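Local coordinates for internalin C2 (Listeria monocytogenes serotype 4b str. F2365, PDB 4FHO), which is a leucine-rich-repeat internalin of a bacterial pathogen, probably acting in adhesion to or invasion of host cells, at residues G73-D78 and I93-L98; I115-L120 and L137-L142. All blocks are in the same frame, centred on the assembly; numbering follows the deposited sequence. Where two conformers were deposited one is given.

Interaction 1: G73-D78 and I93-L98; sequences GLELKD and ITELEL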
ATOM      1  N   GLY A  73      10.867   1.600   5.135  1.00 59.53           N
ATOM      2  CA  GLY A  73      10.259   2.021   3.860  1.00 61.62           C
ATOM      3  C   GLY A  73      10.719   1.146   2.708  1.00 60.44           C
ATOM      4  O   GLY A  73      11.916   0.903   2.564  1.00 62.29           O
ATOM      5  N   LEU A  74       9.777   0.664   1.897  1.00 58.08           N
ATOM      6  CA  LEU A  74      10.082  -0.144   0.722  1.00 56.64           C
ATOM      7  C   LEU A  74       9.349   0.441  -0.486  1.00 57.14           C
ATOM      8  O   LEU A  74       8.127   0.481  -0.507  1.00 57.73           O
ATOM      9  CB  LEU A  74       9.698  -1.620   0.975  1.00 58.76           C
ATOM     10  CG  LEU A  74      10.163  -2.666  -0.041  1.00 57.61           C
ATOM     11  CD1 LEU A  74      11.674  -2.637  -0.308  1.00 50.98           C
ATOM     12  CD2 LEU A  74       9.729  -4.039   0.430  1.00 53.59           C
ATOM     13  N   GLU A  75      10.122   0.907  -1.465  1.00 49.44           N
ATOM     14  CA  GLU A  75       9.617   1.593  -2.639  1.00 53.59           C
ATOM     15  C   GLU A  75       9.936   0.699  -3.833  1.00 46.66           C
ATOM     16  O   GLU A  75      11.092   0.634  -4.285  1.00 51.24           O
ATOM     17  CB  GLU A  75      10.262   2.984  -2.754  1.00 57.38           C
ATOM     18  CG  GLU A  75       9.960   3.897  -1.576  1.00 75.31           C
ATOM     19  CD  GLU A  75      10.648   5.264  -1.652  1.00 87.53           C
ATOM     20  OE1 GLU A  75      11.682   5.416  -2.349  1.00 77.61           O
ATOM     21  OE2 GLU A  75      10.145   6.196  -0.987  1.00 86.00           O
ATOM     22  N   LEU A  76       8.910   0.005  -4.327  1.00 49.22           N
ATOM     23  CA  LEU A  76       9.057  -0.986  -5.398  1.00 49.00           C
ATOM     24  C   LEU A  76       8.055  -0.769  -6.529  1.00 49.28           C
ATOM     25  O   LEU A  76       7.712  -1.725  -7.254  1.00 51.19           O
ATOM     26  CB  LEU A  76       8.950  -2.395  -4.813  1.00 52.05           C
ATOM     27  CG  LEU A  76      10.076  -2.839  -3.872  1.00 56.49           C
ATOM     28  CD1 LEU A  76       9.777  -4.185  -3.219  1.00 52.61           C
ATOM     29  CD2 LEU A  76      11.428  -2.890  -4.565  1.00 54.22           C
ATOM     30  N   LYS A  77       7.639   0.491  -6.719  1.00 51.95           N
ATOM     31  CA  LYS A  77       6.732   0.885  -7.801  1.00 55.79           C
ATOM     32  C   LYS A  77       7.249   0.480  -9.197  1.00 45.32           C
ATOM     33  O   LYS A  77       8.445   0.581  -9.483  1.00 45.52           O
ATOM     34  CB  LYS A  77       6.417   2.408  -7.757  1.00 61.52           C
ATOM     35  CG  LYS A  77       5.611   2.954  -8.933  1.00 68.28           C
ATOM     36  CD  LYS A  77       5.162   4.403  -8.729  1.00 73.09           C
ATOM     37  CE  LYS A  77       4.140   4.788  -9.789  1.00 69.14           C
ATOM     38  NZ  LYS A  77       3.945   6.261  -9.899  1.00 78.81           N
ATOM     39  N   ASP A  78       6.319   0.013 -10.036  1.00 46.90           N
ATOM     40  CA  ASP A  78       6.571  -0.261 -11.465  1.00 48.15           C
ATOM     41  C   ASP A  78       7.638  -1.317 -11.727  1.00 43.95           C
ATOM     42  O   ASP A  78       8.463  -1.165 -12.590  1.00 49.46           O
ATOM     43  CB  ASP A  78       6.843   1.037 -12.234  1.00 53.44           C
ATOM     44  CG  ASP A  78       5.607   1.935 -12.341  1.00 57.87           C
ATOM     45  OD1 ASP A  78       4.465   1.441 -12.249  1.00 59.85           O
ATOM     46  OD2 ASP A  78       5.798   3.146 -12.548  1.00 63.32           O
ATOM     47  N   ILE A  93       8.225  -2.333   9.008  1.00 66.31           N
ATOM     48  CA  ILE A  93       7.858  -1.652   7.747  1.00 67.31           C
ATOM     49  C   ILE A  93       6.620  -0.772   7.999  1.00 68.87           C
ATOM     50  O   ILE A  93       5.627  -1.263   8.536  1.00 64.42           O
ATOM     51  CB  ILE A  93       7.678  -2.652   6.562  1.00 63.82           C
ATOM     52  CG1 ILE A  93       7.391  -1.916   5.241  1.00 65.29           C
ATOM     53  CG2 ILE A  93       6.566  -3.652   6.813  1.00 64.24           C
ATOM     54  CD1 ILE A  93       7.605  -2.776   4.010  1.00 64.99           C
ATOM     55  N   THR A  94       6.742   0.534   7.725  1.00 61.12           N
ATOM     56  CA  THR A  94       5.612   1.500   7.818  1.00 63.68           C
ATOM     57  C   THR A  94       5.123   2.050   6.460  1.00 62.61           C
ATOM     58  O   THR A  94       4.008   2.547   6.381  1.00 66.89           O
ATOM     59  CB  THR A  94       5.940   2.696   8.745  1.00 66.65           C
ATOM     60  OG1 THR A  94       7.008   3.474   8.207  1.00 66.24           O
ATOM     61  CG2 THR A  94       6.323   2.222  10.144  1.00 74.59           C
ATOM     62  N   GLU A  95       5.984   1.981   5.441  1.00 60.53           N
ATOM     63  CA  GLU A  95       5.720   2.499   4.103  0.50 57.78           C
ATOM     64  C   GLU A  95       6.015   1.383   3.113  1.00 52.71           C
ATOM     65  O   GLU A  95       7.159   0.934   3.006  1.00 58.28           O
ATOM     66  CB  GLU A  95       6.597   3.729   3.836  0.50 62.55           C
ATOM     67  CG  GLU A  95       6.446   4.334   2.444  0.50 66.34           C
ATOM     68  CD  GLU A  95       7.715   4.255   1.596  0.50 84.88           C
ATOM     69  OE1 GLU A  95       8.587   5.155   1.709  0.50 75.48           O
ATOM     70  OE2 GLU A  95       7.828   3.307   0.786  0.50 88.36           O
ATOM     71  N   LEU A  96       4.980   0.921   2.411  1.00 53.82           N
ATOM     72  CA  LEU A  96       5.114  -0.124   1.380  1.00 55.73           C
ATOM     73  C   LEU A  96       4.473   0.356   0.067  1.00 52.44           C
ATOM     74  O   LEU A  96       3.272   0.568   0.021  1.00 53.75           O
ATOM     75  CB  LEU A  96       4.470  -1.420   1.866  1.00 53.90           C
ATOM     76  CG  LEU A  96       4.563  -2.653   0.981  1.00 58.58           C
ATOM     77  CD1 LEU A  96       6.001  -3.001   0.584  1.00 54.37           C
ATOM     78  CD2 LEU A  96       3.891  -3.794   1.729  1.00 59.45           C
ATOM     79  N   GLU A  97       5.292   0.547  -0.967  1.00 50.62           N
ATOM     80  CA  GLU A  97       4.839   1.047  -2.274  1.00 53.52           C
ATOM     81  C   GLU A  97       5.053  -0.048  -3.302  1.00 54.49           C
ATOM     82  O   GLU A  97       6.186  -0.345  -3.681  1.00 54.47           O
ATOM     83  CB  GLU A  97       5.585   2.322  -2.673  1.00 55.12           C
ATOM     84  CG  GLU A  97       5.311   3.509  -1.741  1.00 70.13           C
ATOM     85  CD  GLU A  97       6.144   4.756  -2.079  1.00 82.62           C
ATOM     86  OE1 GLU A  97       6.437   5.005  -3.271  1.00 84.58           O
ATOM     87  OE2 GLU A  97       6.505   5.496  -1.145  1.00 77.34           O
ATOM     88  N   LEU A  98       3.948  -0.655  -3.730  1.00 53.88           N
ATOM     89  CA  LEU A  98       3.945  -1.770  -4.671  1.00 47.72           C
ATOM     90  C   LEU A  98       3.169  -1.505  -5.950  1.00 50.50           C
ATOM     91  O   LEU A  98       2.927  -2.445  -6.724  1.00 52.46           O
ATOM     92  CB  LEU A  98       3.410  -3.005  -3.949  1.00 54.23           C
ATOM     93  CG  LEU A  98       4.307  -3.595  -2.864  1.00 60.45           C
ATOM     94  CD1 LEU A  98       3.539  -4.698  -2.161  1.00 56.45           C
ATOM     95  CD2 LEU A  98       5.604  -4.123  -3.466  1.00 66.24           C
TER
HETATM   96  O   HOH W   1       8.017   3.246  -5.176  1.00 68.49           O

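Interaction 2: I115-L120 and L137-L142; sequences IKTLDL and LQVLYL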
ATOM      1  N   ILE A 115       2.270  -1.357   9.141  1.00 64.50           N
ATOM      2  CA  ILE A 115       2.112  -0.505   7.926  1.00 65.46           C
ATOM      3  C   ILE A 115       1.183   0.705   8.148  1.00 67.90           C
ATOM      4  O   ILE A 115       0.030   0.548   8.575  1.00 61.43           O
ATOM      5  CB  ILE A 115       1.656  -1.296   6.677  1.00 65.60           C
ATOM      6  CG1 ILE A 115       2.727  -2.304   6.256  1.00 76.25           C
ATOM      7  CG2 ILE A 115       1.436  -0.372   5.483  1.00 65.06           C
ATOM      8  CD1 ILE A 115       2.329  -3.160   5.065  1.00 73.55           C
ATOM      9  N   LYS A 116       1.719   1.901   7.885  1.00 63.92           N
ATOM     10  CA  LYS A 116       0.973   3.175   7.925  1.00 66.22           C
ATOM     11  C   LYS A 116       0.579   3.680   6.526  1.00 59.41           C
ATOM     12  O   LYS A 116      -0.492   4.245   6.378  1.00 64.33           O
ATOM     13  CB  LYS A 116       1.792   4.266   8.616  1.00 67.70           C
ATOM     14  CG  LYS A 116       1.950   4.075  10.119  1.00 77.28           C
ATOM     15  CD  LYS A 116       3.105   4.921  10.652  1.00 83.63           C
ATOM     16  CE  LYS A 116       2.814   5.617  11.964  1.00 92.58           C
ATOM     17  NZ  LYS A 116       3.859   6.652  12.185  1.00 92.49           N
ATOM     18  N   THR A 117       1.444   3.495   5.536  1.00 59.06           N
ATOM     19  CA  THR A 117       1.189   3.946   4.146  1.00 59.05           C
ATOM     20  C   THR A 117       1.342   2.746   3.222  1.00 61.46           C
ATOM     21  O   THR A 117       2.395   2.091   3.227  1.00 55.13           O
ATOM     22  CB  THR A 117       2.152   5.081   3.754  1.00 62.43           C
ATOM     23  OG1 THR A 117       1.931   6.219   4.604  1.00 67.66           O
ATOM     24  CG2 THR A 117       2.021   5.502   2.250  1.00 55.67           C
ATOM     25  N   LEU A 118       0.289   2.451   2.454  1.00 52.86           N
ATOM     26  CA  LEU A 118       0.262   1.307   1.553  1.00 56.42           C
ATOM     27  C   LEU A 118      -0.232   1.727   0.175  1.00 51.12           C
ATOM     28  O   LEU A 118      -1.324   2.277   0.066  1.00 56.76           O
ATOM     29  CB  LEU A 118      -0.650   0.221   2.130  1.00 57.97           C
ATOM     30  CG  LEU A 118      -0.828  -1.070   1.346  1.00 56.33           C
ATOM     31  CD1 LEU A 118       0.537  -1.663   1.049  1.00 51.82           C
ATOM     32  CD2 LEU A 118      -1.677  -2.062   2.143  1.00 50.22           C
ATOM     33  N   ASP A 119       0.573   1.499  -0.854  1.00 51.11           N
ATOM     34  CA  ASP A 119       0.188   1.811  -2.242  1.00 49.37           C
ATOM     35  C   ASP A 119       0.060   0.531  -3.061  1.00 51.34           C
ATOM     36  O   ASP A 119       1.069  -0.093  -3.419  1.00 50.09           O
ATOM     37  CB  ASP A 119       1.176   2.778  -2.881  1.00 49.37           C
ATOM     38  CG  ASP A 119       0.716   3.310  -4.242  1.00 58.12           C
ATOM     39  OD1 ASP A 119      -0.275   2.834  -4.846  1.00 54.08           O
ATOM     40  OD2 ASP A 119       1.377   4.234  -4.726  1.00 57.41           O
ATOM     41  N   LEU A 120      -1.186   0.195  -3.396  1.00 49.90           N
ATOM     42  CA  LEU A 120      -1.528  -0.975  -4.207  1.00 48.39           C
ATOM     43  C   LEU A 120      -2.212  -0.596  -5.535  1.00 45.55           C
ATOM     44  O   LEU A 120      -2.946  -1.402  -6.126  1.00 49.23           O
ATOM     45  CB  LEU A 120      -2.381  -1.954  -3.386  1.00 50.75           C
ATOM     46  CG  LEU A 120      -1.725  -2.521  -2.128  1.00 58.12           C
ATOM     47  CD1 LEU A 120      -2.799  -3.241  -1.320  1.00 52.04           C
ATOM     48  CD2 LEU A 120      -0.526  -3.424  -2.448  1.00 52.69           C
ATOM     49  N   LEU A 137      -3.037   1.631   9.482  1.00 63.89           N
ATOM     50  CA  LEU A 137      -3.014   2.209   8.127  1.00 63.30           C
ATOM     51  C   LEU A 137      -3.642   3.622   8.158  1.00 65.89           C
ATOM     52  O   LEU A 137      -4.733   3.829   8.720  1.00 64.25           O
ATOM     53  CB  LEU A 137      -3.724   1.273   7.137  1.00 62.72           C
ATOM     54  CG  LEU A 137      -3.507   1.140   5.633  1.00 71.16           C
ATOM     55  CD1 LEU A 137      -2.040   1.155   5.212  1.00 67.81           C
ATOM     56  CD2 LEU A 137      -4.183  -0.166   5.218  1.00 69.21           C
ATOM     57  N   GLN A 138      -2.884   4.588   7.639  1.00 68.45           N
ATOM     58  CA  GLN A 138      -3.267   6.004   7.554  1.00 67.85           C
ATOM     59  C   GLN A 138      -3.535   6.448   6.112  1.00 62.90           C
ATOM     60  O   GLN A 138      -4.443   7.243   5.886  1.00 62.05           O
ATOM     61  CB  GLN A 138      -2.164   6.890   8.160  1.00 72.38           C
ATOM     62  CG  GLN A 138      -2.003   6.739   9.661  1.00 80.84           C
ATOM     63  CD  GLN A 138      -0.933   7.636  10.269  1.00 79.39           C
ATOM     64  OE1 GLN A 138      -0.112   8.217   9.576  1.00 85.77           O
ATOM     65  NE2 GLN A 138      -0.950   7.747  11.584  1.00 81.40           N
ATOM     66  N   VAL A 139      -2.728   5.954   5.169  1.00 60.11           N
ATOM     67  CA  VAL A 139      -2.778   6.292   3.747  1.00 54.77           C
ATOM     68  C   VAL A 139      -2.889   4.980   2.951  1.00 64.35           C
ATOM     69  O   VAL A 139      -2.018   4.094   3.048  1.00 58.53           O
ATOM     70  CB  VAL A 139      -1.530   7.117   3.353  1.00 57.87           C
ATOM     71  CG1 VAL A 139      -1.543   7.511   1.869  1.00 53.16           C
ATOM     72  CG2 VAL A 139      -1.440   8.381   4.216  1.00 64.27           C
ATOM     73  N   LEU A 140      -3.965   4.853   2.177  1.00 55.71           N
ATOM     74  CA  LEU A 140      -4.206   3.671   1.374  1.00 55.97           C
ATOM     75  C   LEU A 140      -4.568   4.053  -0.050  1.00 52.97           C
ATOM     76  O   LEU A 140      -5.534   4.779  -0.251  1.00 54.66           O
ATOM     77  CB  LEU A 140      -5.305   2.819   2.015  1.00 52.98           C
ATOM     78  CG  LEU A 140      -5.630   1.487   1.326  1.00 61.83           C
ATOM     79  CD1 LEU A 140      -4.392   0.593   1.120  1.00 54.17           C
ATOM     80  CD2 LEU A 140      -6.712   0.736   2.100  1.00 59.85           C
ATOM     81  N   TYR A 141      -3.782   3.575  -1.021  1.00 48.11           N
ATOM     82  CA  TYR A 141      -4.117   3.706  -2.445  1.00 53.06           C
ATOM     83  C   TYR A 141      -4.542   2.353  -3.004  1.00 54.63           C
ATOM     84  O   TYR A 141      -3.742   1.423  -3.056  1.00 52.96           O
ATOM     85  CB  TYR A 141      -2.940   4.237  -3.265  1.00 52.86           C
ATOM     86  CG  TYR A 141      -2.265   5.494  -2.774  1.00 49.43           C
ATOM     87  CD1 TYR A 141      -1.254   5.442  -1.806  1.00 59.52           C
ATOM     88  CD2 TYR A 141      -2.582   6.751  -3.321  1.00 59.99           C
ATOM     89  CE1 TYR A 141      -0.600   6.611  -1.368  1.00 53.56           C
ATOM     90  CE2 TYR A 141      -1.944   7.922  -2.881  1.00 60.43           C
ATOM     91  CZ  TYR A 141      -0.952   7.843  -1.913  1.00 59.78           C
ATOM     92  OH  TYR A 141      -0.310   8.976  -1.482  1.00 64.53           O
ATOM     93  N   LEU A 142      -5.778   2.275  -3.488  1.00 54.50           N
ATOM     94  CA  LEU A 142      -6.329   1.073  -4.119  1.00 53.35           C
ATOM     95  C   LEU A 142      -6.783   1.293  -5.572  1.00 53.17           C
ATOM     96  O   LEU A 142      -7.503   0.470  -6.118  1.00 56.91           O
ATOM     97  CB  LEU A 142      -7.495   0.578  -3.261  1.00 50.88           C
ATOM     98  CG  LEU A 142      -7.126   0.030  -1.876  1.00 63.08           C
ATOM     99  CD1 LEU A 142      -8.378  -0.377  -1.091  1.00 59.58           C
ATOM    100  CD2 LEU A 142      -6.159  -1.147  -1.928  1.00 57.71           C
TER

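Interaction 1: G73-D78 and I93-L98
Gly73 and Glu95 face each other across two adjoining parallel strands, 73-75 and 95-97. Glu95 is modelled in two conformers; in one of them its chain bends at chi2 (-116°) and the carboxylate folds over Gly73, which has no side chain to bar it. In that copy OE2 of Glu95 lies 3.2 Å from CG of Glu75. Glu75 and Glu97 rise side by side from the same face, their carboxylate planes turned 47° apart. On the opposite face Leu74 and Leu96 run alongside each other: CD1 of Leu96 fits against CB and CD2 of Leu74, 3.9 Å from the latter. CD1 of Ile93 reaches the same CB of Leu74 at 3.9 Å, so that two methyls lie against it from the side of the neighbouring strand. One step on, CD2 of Leu98 rests against CB of Leu76. Leu74 N to Glu95 O (2.9 Å), Glu97 N to Leu74 O and Leu76 N to Glu97 O form the backbone ladder, and a water links Lys77 N to Glu97 OE1. Glu75 OE2 lies 3.7 Å from Glu97 OE2, a pair of acids that would be expected to repel each other and may have raised proton affinity.

Interaction 2: I115-L120 and L137-L142
Two consecutive strands of the leucine-rich-repeat parallel sheet, 117-119 and 139-141, meet here, with Leu118 and Leu140 turned into the core and Thr117, Val139, Asp119 and Tyr141 on the other, solvent-facing side. The ladder starts at Lys116 O, which takes two N-H groups: Gln138 N at 2.7 Å, in the carbonyl plane on a lone pair, and Val139 N at 3.1 Å, nearly along the C=O axis. Leu118 N to Val139 O, Tyr141 N to Leu118 O and Leu120 N to Tyr141 O continue it. Stacking equivalent leucines from one coil to the next is the hallmark of this solenoid. CD1 of Leu140 meets CB of Leu118 at 3.9 Å, while Leu120 and Leu142 touch through CD1 and CD2. Leu137 pairs with Ile115 in a row of its own, CD1 to CG2 3.8 Å, and that CD1 also reaches across to CB of Leu118 at 3.5 Å. Asp119 crosses Tyr141 with carboxylate and ring planes 35° apart; its OD1 approaches Tyr141 CB at 3.4 Å and is hydrogen-bonded to Thr121 OG1. Tyr141 CG stands anti to its carbonyl carbon and beside its backbone N (chi1 -51°), which brings the ring back toward the other strand, CD1 3.7 Å from Leu118 O at the ring edge; the ring also meets that of Tyr161.

In the fold
Interactions 1 and 2 follow in series along the chain, their centres about 10 Å apart, and both belong to the one long parallel sheet of the leucine-rich-repeat solenoid. Strands 73-75, 95-97, 117-119 and 139-141 are consecutive in sequence and in the sheet, so the two contacts are alternate strand pairings, with the pairing of 95-97 and 117-119 between them. There Thr94 O probably accepts from Lys116 N (2.8 Å) and from Thr117 N, and Leu96 CD2 packs on Ile115 CD1. Through ND2, Asn101 and Asn145 each donate to the carbonyls just past the ends of paired strands, Leu76 with Leu98 and Leu120 with Leu142. Two leucine rows and the backbone hydrogen bonds run through both interactions, tying neighbouring coils together.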